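Local atomic coordinates of SPbeta prophage-derived uncharacterized protein YonK (Bacillus subtilis, PDB entry 2H4O), a protein that is of unknown function, encoded by the SPbeta prophage, and assembles into an octamer of small, strand-rich subunits. Residues A[32-35]-A[36-39]. Residues are numbered along the deposited sequence; the frame is centred on the assembly and turned at random.
Sequences TYDF and KEIL
L39 lays its CD1 methyl over one face of the F35 ring, a CH-pi contact in which CD1 sits 3.7 Å from the ring centroid, displaced toward the rim carrying CZ. CG of F35 stands anti to the backbone N (chi1 -160°), which carries the ring along the same flank of the chain as the leucine one helical turn later; the second methyl, CD2, rests against CE2. Beneath this pair the backbone closes the turn, L39 N donating to F35 O at 2.7 Å. I38 takes another side of the helix, reaching back along the chain with its CD1 to lie 4.0 Å from Y33 CB, while its N donates to D34 O. D34 itself illustrates how a helix is started. Its CG lies between the backbone N and the carbonyl carbon (chi1 67°), and from there OD1 accepts from E37 N at 2.9 Å, a capping bond doubtful in detail because OD1 is modelled too near E37 CB. The side chains of D34 and E37 run side by side, their carboxylate planes about 52° apart. Outside the turn, F35 packs on V22 of strand 21-25 and on I49 of another subunit, L39 meets F35 of that same subunit, and I38 lies against L57 of a different neighbouring subunit. Strand 30-34 thus passes directly into the short helix 35-40 through an aspartate N-cap flanked by a hydrophobic staple, Y33 with I38, while F35 and L39 form an i to i+4 apolar pair turned to a subunit interface of the octamer.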
loop_
_atom_site.group_PDB
_atom_site.type_symbol
_atom_site.label_atom_id
_atom_site.label_comp_id
_atom_site.label_asym_id
_atom_site.label_seq_id
_atom_site.Cartn_x
_atom_site.Cartn_y
_atom_site.Cartn_z
ATOM N N THR A 32 -26.073 -6.537 11.510
ATOM C CA THR A 32 -26.527 -7.183 10.295
ATOM C C THR A 32 -26.818 -6.131 9.260
ATOM O O THR A 32 -27.598 -5.221 9.492
ATOM C CB THR A 32 -27.791 -7.979 10.530
ATOM O OG1 THR A 32 -27.492 -9.092 11.372
ATOM C CG2 THR A 32 -28.374 -8.457 9.220
ATOM N N TYR A 33 -26.166 -6.252 8.116
ATOM C CA TYR A 33 -26.333 -5.294 7.041
ATOM C C TYR A 33 -26.991 -6.053 5.898
ATOM O O TYR A 33 -26.737 -7.239 5.715
ATOM C CB TYR A 33 -24.952 -4.766 6.592
ATOM C CG TYR A 33 -24.054 -4.266 7.711
ATOM C CD1 TYR A 33 -24.205 -2.986 8.244
ATOM C CD2 TYR A 33 -23.079 -5.087 8.256
ATOM C CE1 TYR A 33 -23.408 -2.545 9.292
ATOM C CE2 TYR A 33 -22.282 -4.658 9.294
ATOM C CZ TYR A 33 -22.442 -3.386 9.805
ATOM O OH TYR A 33 -21.580 -2.942 10.790
ATOM N N ASP A 34 -27.852 -5.398 5.137
ATOM C CA ASP A 34 -28.450 -6.116 4.034
ATOM C C ASP A 34 -27.730 -5.689 2.779
ATOM O O ASP A 34 -27.821 -4.542 2.322
ATOM C CB ASP A 34 -29.956 -5.867 3.913
ATOM C CG ASP A 34 -30.279 -4.462 3.535
ATOM O OD1 ASP A 34 -30.880 -4.295 2.454
ATOM O OD2 ASP A 34 -29.938 -3.536 4.319
ATOM N N PHE A 35 -26.993 -6.658 2.252
ATOM C CA PHE A 35 -26.184 -6.495 1.068
ATOM C C PHE A 35 -27.005 -6.024 -0.119
ATOM O O PHE A 35 -26.480 -5.329 -1.000
ATOM C CB PHE A 35 -25.500 -7.819 0.778
ATOM C CG PHE A 35 -24.313 -7.692 -0.078
ATOM C CD1 PHE A 35 -23.396 -6.681 0.153
ATOM C CD2 PHE A 35 -24.092 -8.587 -1.116
ATOM C CE1 PHE A 35 -22.283 -6.557 -0.635
ATOM C CE2 PHE A 35 -22.972 -8.471 -1.915
ATOM C CZ PHE A 35 -22.061 -7.451 -1.672
ATOM N N LYS A 36 -28.291 -6.388 -0.124
ATOM C CA LYS A 36 -29.209 -5.998 -1.191
ATOM C C LYS A 36 -29.321 -4.464 -1.276
ATOM O O LYS A 36 -29.068 -3.858 -2.317
ATOM C CB LYS A 36 -30.591 -6.633 -0.934
ATOM C CG LYS A 36 -31.538 -6.669 -2.152
ATOM C CD LYS A 36 -32.921 -7.287 -1.786
ATOM C CE LYS A 36 -33.710 -7.876 -3.019
ATOM N NZ LYS A 36 -33.960 -6.920 -4.154
ATOM N N GLU A 37 -29.689 -3.840 -0.169
ATOM C CA GLU A 37 -29.820 -2.391 -0.136
ATOM C C GLU A 37 -28.501 -1.733 -0.494
ATOM O O GLU A 37 -28.462 -0.812 -1.308
ATOM C CB GLU A 37 -30.249 -1.917 1.250
ATOM C CG GLU A 37 -31.276 -0.825 1.204
ATOM C CD GLU A 37 -32.439 -1.172 0.282
ATOM O OE1 GLU A 37 -32.496 -0.607 -0.840
ATOM O OE2 GLU A 37 -33.284 -2.023 0.673
ATOM N N ILE A 38 -27.424 -2.193 0.136
ATOM C CA ILE A 38 -26.089 -1.666 -0.143
ATOM C C ILE A 38 -25.759 -1.765 -1.647
ATOM O O ILE A 38 -25.408 -0.766 -2.306
ATOM C CB ILE A 38 -25.016 -2.451 0.657
ATOM C CG1 ILE A 38 -25.186 -2.199 2.163
ATOM C CG2 ILE A 38 -23.626 -2.049 0.184
ATOM C CD1 ILE A 38 -24.353 -3.083 3.017
ATOM N N LEU A 39 -25.894 -2.979 -2.182
ATOM C CA LEU A 39 -25.620 -3.237 -3.582
ATOM C C LEU A 39 -26.417 -2.367 -4.507
ATOM O O LEU A 39 -25.921 -1.950 -5.521
ATOM C CB LEU A 39 -25.888 -4.700 -3.889
ATOM C CG LEU A 39 -24.786 -5.521 -4.543
ATOM C CD1 LEU A 39 -23.473 -5.301 -3.810
ATOM C CD2 LEU A 39 -25.190 -6.977 -4.515
#